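Local structure of similar to yteR (Bacilus subtilis) (Clostridium acetobutylicum, 4WU0) at residues K42-K45 and Y46-F49; K6-A9 and D10-A14; K221-N224 and A225-I229. The protein probably hydrolyses unsaturated rhamnogalacturonan fragments derived from pectin, as a glycoside hydrolase of family GH105. All blocks are in the same frame, centred on the assembly; numbering follows the deposited sequence.

Contact 1 of 3, residues K42-K45 and Y46-F49; sequences KDKK and YLDF
The ring of Y46 carries the aliphatic chain of K45 on one face: CG of K45 stands 3.9 Å from the ring centroid and almost exactly on the ring normal, a CH-pi contact. The two side chains run side by side in the same direction, and K45 CE passes 3.2 Å from Y46 OH. What sends the lysine this way is its first torsion (chi1 86°), which places CG between the backbone N and the carbonyl carbon. D43 meets the ring near its CE2 corner, CB of D43 lying 3.8 Å from Y46 CE2, with the carboxylate plane turned 74° from the ring plane. The same carboxylate caps the helix. D43 OD1 accepts from K45 N at 3.1 Å, met from above the carboxylate plane, and the bond is nearly straight at hydrogen. D43 O accepts from Y46 N at 3.1 Å. On another side of the same first turn, K44 and D48 form an i to i+4 salt bridge: K44 NZ reaches the syn side of D48 OD1 at 3.0 Å, the lysine bending only at its last torsion. Beyond the segments, Y46 OH hydrogen-bonds D10 of helix 4-14, and L47 packs on helices 25-41 and 80-90. This is a typical helix N-terminus: an aspartate N-cap opening helix 44-54 after the turn that ends helix 25-41, in the (alpha/alpha)6 barrel expected of the GH88/GH105 clan.

Contact 2 of 3, residues K6-A9 and D10-A14; sequences KLMA and DSIIA
S11 OG and S11 N both donate to L7 O, the hydroxyl at 2.8 Å and the amide at 3.0 Å, and they come to it from opposite faces of the carbonyl plane. With OG beside its own backbone N (chi1 -62°), the hydroxyl points back at the preceding turn; OG also accepts from the amide of I311. The remaining backbone bonds are regular i to i+4 links, D10 N to K6 O, I12 N to M8 O and I13 N to A9 O.

Apolar contact is made by M8 CG and I12 CD1, 3.9 Å apart, where the two chains cross at an angle; both side chains also pack on L352 of helix 345-360.

Between the charged residues no salt bridge forms. The extended K6 chain passes D10 with its methylenes, CG lying 3.6 Å from D10 OD2, while K6 NZ stays 5.0 Å from that oxygen. The other carboxylate oxygen, D10 OD1, is hydrogen-bonded to Y46 OH of helix 44-54.

The chemistry thus divides by face: M8 and I12 meet helix 345-360, whereas the aspartate reaches helix 44-54, its negative charge probably eased at longer range by K6 and by K45 of helix 44-54.

Contact 3 of 3, residues K221-N224 and A225-I229; sequences KDRN and ALIKI
I227 CD1 sits over one face of the R223 guanidinium, off toward its rim, at 3.9 Å from R223 NH1. The same methyl is 4.1 Å from R223 CG; the arginine chain, extended from CG to NE, runs past the end of the isoleucine, and the two side chains cross. With CG1 of I227 beside its own backbone N (chi1 -70°), the ethyl arm folds back along the previous turn, and CG1 comes within 3.4 Å of R223 O. On another side of the helix, L226 CD1 lies 3.4 Å from D222 O.

Beneath these side chains runs the backbone of the first turn of helix 223-240. L226 N donates to D222 O at 3.1 Å. I227 N and K228 N donate in the same way to R223 O and N224 O. Ahead of this ladder a water bridges the turn: it donates to K221 O at 2.7 Å and accepts from A225 N at 2.9 Å.

Farther out, D222 OD2 hydrogen-bonds T156 of helix 152-166, on which L226 also packs, and Y282 touches both R223 and I227.

At the start of the helix, then, a solvent molecule takes up an early amide. A methyl, rather than an anion, meets the arginine, an apolar contact with the guanidinium face that uses none of its N-H groups.

Contacts 1 and 2 are neighbours, centres 12 Å apart, and join helices 44-54 and 4-14 through the hydrogen bond between Y46 and D10, while F49 and Y46 pack on I13. Both are partly buried, and both also lean on helix 25-41. Contact 3 belongs to helix 223-240, its centre about 36 Å from the centre of either of them and across the chain's centre from contact 2; it is a surface contact whose inner side rests on helices 152-166 and 199-215. Contacts 1 and 3 lie at helix starts, one capped by a carboxylate, the other bridged by water, whereas contact 2 runs along helix 4-14 to its end and relies on a serine hydroxyl and apolar side chains.

Contact 1 of 3, residues K42-K45 and Y46-F49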
loop_
_atom_site.group_PDB
_atom_site.type_symbol
_atom_site.label_atom_id
_atom_site.label_comp_id
_atom_site.label_asym_id
_atom_site.label_seq_id
_atom_site.Cartn_x
_atom_site.Cartn_y
_atom_site.Cartn_z
ATOM N N LYS A 42 -10.859 -21.834 -0.511
ATOM C CA LYS A 42 -10.825 -22.696 0.668
ATOM C C LYS A 42 -9.763 -23.777 0.550
ATOM O O LYS A 42 -9.827 -24.811 1.224
ATOM C CB LYS A 42 -12.209 -23.303 0.914
ATOM C CG LYS A 42 -13.309 -22.235 1.073
ATOM C CD LYS A 42 -14.631 -22.866 1.463
ATOM C CE LYS A 42 -15.640 -21.824 1.901
ATOM N NZ LYS A 42 -16.185 -21.062 0.744
ATOM N N ASP A 43 -8.771 -23.527 -0.297
ATOM C CA ASP A 43 -7.709 -24.488 -0.547
ATOM C C ASP A 43 -6.536 -24.264 0.412
ATOM O O ASP A 43 -5.865 -23.237 0.359
ATOM C CB ASP A 43 -7.254 -24.377 -2.010
ATOM C CG ASP A 43 -6.313 -25.487 -2.422
ATOM O OD1 ASP A 43 -5.671 -26.100 -1.541
ATOM O OD2 ASP A 43 -6.200 -25.739 -3.644
ATOM N N LYS A 44 -6.285 -25.254 1.268
ATOM C CA LYS A 44 -5.275 -25.116 2.321
ATOM C C LYS A 44 -3.868 -24.868 1.781
ATOM O O LYS A 44 -3.012 -24.352 2.495
ATOM C CB LYS A 44 -5.284 -26.349 3.239
ATOM C CG LYS A 44 -4.340 -26.242 4.436
ATOM C CD LYS A 44 -4.435 -27.451 5.386
ATOM C CE LYS A 44 -3.349 -27.406 6.475
ATOM N NZ LYS A 44 -3.307 -26.103 7.230
ATOM N N LYS A 45 -3.608 -25.193 0.521
ATOM C CA LYS A 45 -2.265 -24.955 0.003
ATOM C C LYS A 45 -1.884 -23.465 0.052
ATOM O O LYS A 45 -0.708 -23.127 0.205
ATOM C CB LYS A 45 -2.086 -25.525 -1.399
ATOM C CG LYS A 45 -2.511 -24.633 -2.514
ATOM C CD LYS A 45 -2.218 -25.290 -3.860
ATOM C CE LYS A 45 -3.104 -24.731 -4.959
ATOM N NZ LYS A 45 -3.208 -25.660 -6.134
ATOM N N TYR A 46 -2.867 -22.577 -0.056
ATOM C CA TYR A 46 -2.568 -21.135 0.009
ATOM C C TYR A 46 -2.251 -20.715 1.443
ATOM O O TYR A 46 -1.290 -19.969 1.683
ATOM C CB TYR A 46 -3.686 -20.299 -0.608
ATOM C CG TYR A 46 -3.885 -20.682 -2.044
ATOM C CD1 TYR A 46 -2.895 -20.453 -2.980
ATOM C CD2 TYR A 46 -5.022 -21.359 -2.440
ATOM C CE1 TYR A 46 -3.050 -20.847 -4.289
ATOM C CE2 TYR A 46 -5.193 -21.760 -3.738
ATOM C CZ TYR A 46 -4.197 -21.512 -4.667
ATOM O OH TYR A 46 -4.371 -21.937 -5.966
ATOM N N LEU A 47 -3.026 -21.219 2.397
ATOM C CA LEU A 47 -2.759 -20.939 3.810
ATOM C C LEU A 47 -1.401 -21.505 4.193
ATOM O O LEU A 47 -0.594 -20.843 4.852
ATOM C CB LEU A 47 -3.852 -21.523 4.705
ATOM C CG LEU A 47 -3.622 -21.376 6.208
ATOM C CD1 LEU A 47 -3.487 -19.903 6.561
ATOM C CD2 LEU A 47 -4.749 -22.039 7.013
ATOM N N ASP A 48 -1.122 -22.721 3.747
ATOM C CA ASP A 48 0.156 -23.345 4.068
ATOM C C ASP A 48 1.340 -22.546 3.529
ATOM O O ASP A 48 2.355 -22.427 4.204
ATOM C CB ASP A 48 0.207 -24.779 3.541
ATOM C CG ASP A 48 -0.702 -25.714 4.306
ATOM O OD1 ASP A 48 -1.041 -25.402 5.469
ATOM O OD2 ASP A 48 -1.065 -26.768 3.742
ATOM N N PHE A 49 1.199 -21.981 2.330
ATOM C CA PHE A 49 2.229 -21.125 1.761
ATOM C C PHE A 49 2.468 -19.891 2.611
ATOM O O PHE A 49 3.600 -19.485 2.829
ATOM C CB PHE A 49 1.870 -20.693 0.338
ATOM C CG PHE A 49 2.921 -19.847 -0.318
ATOM C CD1 PHE A 49 4.090 -20.419 -0.776
ATOM C CD2 PHE A 49 2.740 -18.484 -0.463
ATOM C CE1 PHE A 49 5.063 -19.653 -1.381
ATOM C CE2 PHE A 49 3.712 -17.703 -1.087
ATOM C CZ PHE A 49 4.886 -18.307 -1.529
#

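Contact 2 of 3, residues K6-A9 and D10-A14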
loop_
_atom_site.group_PDB
_atom_site.type_symbol
_atom_site.label_atom_id
_atom_site.label_comp_id
_atom_site.label_asym_id
_atom_site.label_seq_id
_atom_site.Cartn_x
_atom_site.Cartn_y
_atom_site.Cartn_z
ATOM N N LYS A 6 -6.242 -16.411 -8.505
ATOM C CA LYS A 6 -5.681 -17.755 -8.322
ATOM C C LYS A 6 -4.518 -18.009 -9.286
ATOM O O LYS A 6 -3.492 -18.577 -8.905
ATOM C CB LYS A 6 -6.754 -18.818 -8.524
ATOM C CG LYS A 6 -6.224 -20.244 -8.429
ATOM C CD LYS A 6 -7.346 -21.275 -8.604
ATOM C CE LYS A 6 -6.816 -22.689 -8.437
ATOM N NZ LYS A 6 -7.924 -23.676 -8.593
ATOM N N LEU A 7 -4.672 -17.595 -10.534
ATOM C CA LEU A 7 -3.626 -17.814 -11.508
ATOM C C LEU A 7 -2.341 -17.113 -11.066
ATOM O O LEU A 7 -1.258 -17.665 -11.169
ATOM C CB LEU A 7 -4.061 -17.333 -12.901
ATOM C CG LEU A 7 -3.051 -17.533 -14.034
ATOM C CD1 LEU A 7 -2.623 -18.988 -14.186
ATOM C CD2 LEU A 7 -3.593 -16.991 -15.359
ATOM N N MET A 8 -2.451 -15.879 -10.592
ATOM C CA MET A 8 -1.272 -15.184 -10.110
ATOM C C MET A 8 -0.694 -15.805 -8.846
ATOM O O MET A 8 0.523 -15.901 -8.700
ATOM C CB MET A 8 -1.575 -13.717 -9.863
ATOM C CG MET A 8 -0.356 -12.942 -9.429
ATOM S SD MET A 8 0.999 -13.087 -10.616
ATOM C CE MET A 8 0.531 -11.711 -11.599
ATOM N N ALA A 9 -1.558 -16.181 -7.905
ATOM C CA ALA A 9 -1.096 -16.850 -6.692
ATOM C C ALA A 9 -0.308 -18.109 -7.049
ATOM O O ALA A 9 0.775 -18.349 -6.523
ATOM C CB ALA A 9 -2.284 -17.201 -5.780
ATOM N N ASP A 10 -0.853 -18.898 -7.972
ATOM C CA ASP A 10 -0.188 -20.123 -8.390
ATOM C C ASP A 10 1.143 -19.794 -9.081
ATOM O O ASP A 10 2.116 -20.525 -8.934
ATOM C CB ASP A 10 -1.087 -20.944 -9.321
ATOM C CG ASP A 10 -2.222 -21.616 -8.581
ATOM O OD1 ASP A 10 -2.101 -21.747 -7.335
ATOM O OD2 ASP A 10 -3.232 -22.005 -9.236
ATOM N N SER A 11 1.185 -18.691 -9.817
ATOM C CA SER A 11 2.422 -18.268 -10.472
ATOM C C SER A 11 3.493 -17.865 -9.465
ATOM O O SER A 11 4.663 -18.219 -9.607
ATOM C CB SER A 11 2.158 -17.099 -11.430
ATOM O OG SER A 11 1.265 -17.474 -12.451
ATOM N N ILE A 12 3.092 -17.113 -8.450
ATOM C CA ILE A 12 4.023 -16.656 -7.421
ATOM C C ILE A 12 4.645 -17.853 -6.709
ATOM O O ILE A 12 5.855 -17.899 -6.470
ATOM C CB ILE A 12 3.302 -15.745 -6.422
ATOM C CG1 ILE A 12 2.884 -14.427 -7.094
ATOM C CG2 ILE A 12 4.170 -15.459 -5.187
ATOM C CD1 ILE A 12 1.850 -13.669 -6.302
ATOM N N ILE A 13 3.811 -18.824 -6.371
ATOM C CA ILE A 13 4.259 -20.005 -5.642
ATOM C C ILE A 13 5.189 -20.841 -6.513
ATOM O O ILE A 13 6.299 -21.202 -6.088
ATOM C CB ILE A 13 3.047 -20.813 -5.101
ATOM C CG1 ILE A 13 2.299 -19.947 -4.077
ATOM C CG2 ILE A 13 3.490 -22.120 -4.492
ATOM C CD1 ILE A 13 0.958 -20.499 -3.633
ATOM N N ALA A 14 4.774 -21.108 -7.750
ATOM C CA ALA A 14 5.564 -21.950 -8.654
ATOM C C ALA A 14 6.886 -21.304 -9.076
ATOM O O ALA A 14 7.872 -22.004 -9.295
ATOM C CB ALA A 14 4.732 -22.327 -9.899
#

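Contact 3 of 3, residues K221-N224 and A225-I229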
loop_
_atom_site.group_PDB
_atom_site.type_symbol
_atom_site.label_atom_id
_atom_site.label_comp_id
_atom_site.label_asym_id
_atom_site.label_seq_id
_atom_site.Cartn_x
_atom_site.Cartn_y
_atom_site.Cartn_z
ATOM N N LYS A 221 -16.576 9.690 14.258
ATOM C CA LYS A 221 -16.719 11.103 13.926
ATOM C C LYS A 221 -15.961 11.528 12.658
ATOM O O LYS A 221 -16.350 12.511 12.013
ATOM C CB LYS A 221 -16.268 11.979 15.097
ATOM C CG LYS A 221 -14.800 11.826 15.418
ATOM C CD LYS A 221 -14.444 12.631 16.642
ATOM C CE LYS A 221 -12.990 12.485 16.982
ATOM N NZ LYS A 221 -12.663 13.408 18.086
ATOM N N ASP A 222 -14.894 10.806 12.315
ATOM C CA ASP A 222 -14.067 11.160 11.140
ATOM C C ASP A 222 -14.298 10.248 9.939
ATOM O O ASP A 222 -13.624 10.389 8.927
ATOM C CB ASP A 222 -12.565 11.151 11.473
ATOM C CG ASP A 222 -12.190 12.188 12.508
ATOM O OD1 ASP A 222 -12.835 13.259 12.564
ATOM O OD2 ASP A 222 -11.245 11.933 13.276
ATOM N N ARG A 223 -15.249 9.322 10.041
ATOM C CA ARG A 223 -15.496 8.384 8.950
ATOM C C ARG A 223 -15.903 9.079 7.648
ATOM O O ARG A 223 -15.346 8.779 6.594
ATOM C CB ARG A 223 -16.538 7.363 9.368
ATOM C CG ARG A 223 -16.696 6.196 8.410
ATOM C CD ARG A 223 -17.624 5.153 9.018
ATOM N NE ARG A 223 -17.862 4.035 8.107
ATOM C CZ ARG A 223 -18.834 4.016 7.193
ATOM N NH1 ARG A 223 -19.663 5.048 7.063
ATOM N NH2 ARG A 223 -18.986 2.960 6.412
ATOM N N ASN A 224 -16.840 10.015 7.719
ATOM C CA ASN A 224 -17.225 10.771 6.531
ATOM C C ASN A 224 -16.090 11.587 5.947
ATOM O O ASN A 224 -15.962 11.690 4.731
ATOM C CB ASN A 224 -18.418 11.678 6.820
ATOM C CG ASN A 224 -19.688 10.911 6.981
ATOM O OD1 ASN A 224 -19.745 9.723 6.674
ATOM N ND2 ASN A 224 -20.734 11.584 7.457
ATOM N N ALA A 225 -15.264 12.179 6.797
ATOM C CA ALA A 225 -14.114 12.924 6.311
ATOM C C ALA A 225 -13.175 12.047 5.480
ATOM O O ALA A 225 -12.700 12.461 4.420
ATOM C CB ALA A 225 -13.362 13.564 7.476
ATOM N N LEU A 226 -12.876 10.847 5.960
ATOM C CA LEU A 226 -11.983 9.966 5.216
ATOM C C LEU A 226 -12.627 9.509 3.908
ATOM O O LEU A 226 -11.953 9.393 2.890
ATOM C CB LEU A 226 -11.514 8.778 6.057
ATOM C CG LEU A 226 -10.230 8.989 6.858
ATOM C CD1 LEU A 226 -10.408 10.055 7.914
ATOM C CD2 LEU A 226 -9.763 7.669 7.497
ATOM N N ILE A 227 -13.939 9.279 3.920
ATOM C CA ILE A 227 -14.640 8.914 2.702
ATOM C C ILE A 227 -14.567 10.053 1.681
ATOM O O ILE A 227 -14.324 9.817 0.493
ATOM C CB ILE A 227 -16.095 8.488 3.013
ATOM C CG1 ILE A 227 -16.080 7.148 3.751
ATOM C CG2 ILE A 227 -16.951 8.370 1.743
ATOM C CD1 ILE A 227 -17.409 6.748 4.380
ATOM N N LYS A 228 -14.738 11.287 2.145
ATOM C CA LYS A 228 -14.623 12.439 1.262
ATOM C C LYS A 228 -13.220 12.539 0.657
ATOM O O LYS A 228 -13.071 12.788 -0.542
ATOM C CB LYS A 228 -14.992 13.732 2.009
ATOM C CG LYS A 228 -14.839 14.974 1.167
ATOM C CD LYS A 228 -15.155 16.214 1.997
ATOM C CE LYS A 228 -15.353 17.444 1.141
ATOM N NZ LYS A 228 -15.642 18.637 2.007
ATOM N N ILE A 229 -12.190 12.364 1.483
ATOM C CA ILE A 229 -10.822 12.393 0.993
ATOM C C ILE A 229 -10.627 11.325 -0.076
ATOM O O ILE A 229 -10.020 11.572 -1.108
ATOM C CB ILE A 229 -9.808 12.162 2.159
ATOM C CG1 ILE A 229 -9.832 13.358 3.110
ATOM C CG2 ILE A 229 -8.385 11.907 1.637
ATOM C CD1 ILE A 229 -9.053 13.137 4.394
HETATM O O HOH W 1 -16.332 13.075 9.381
#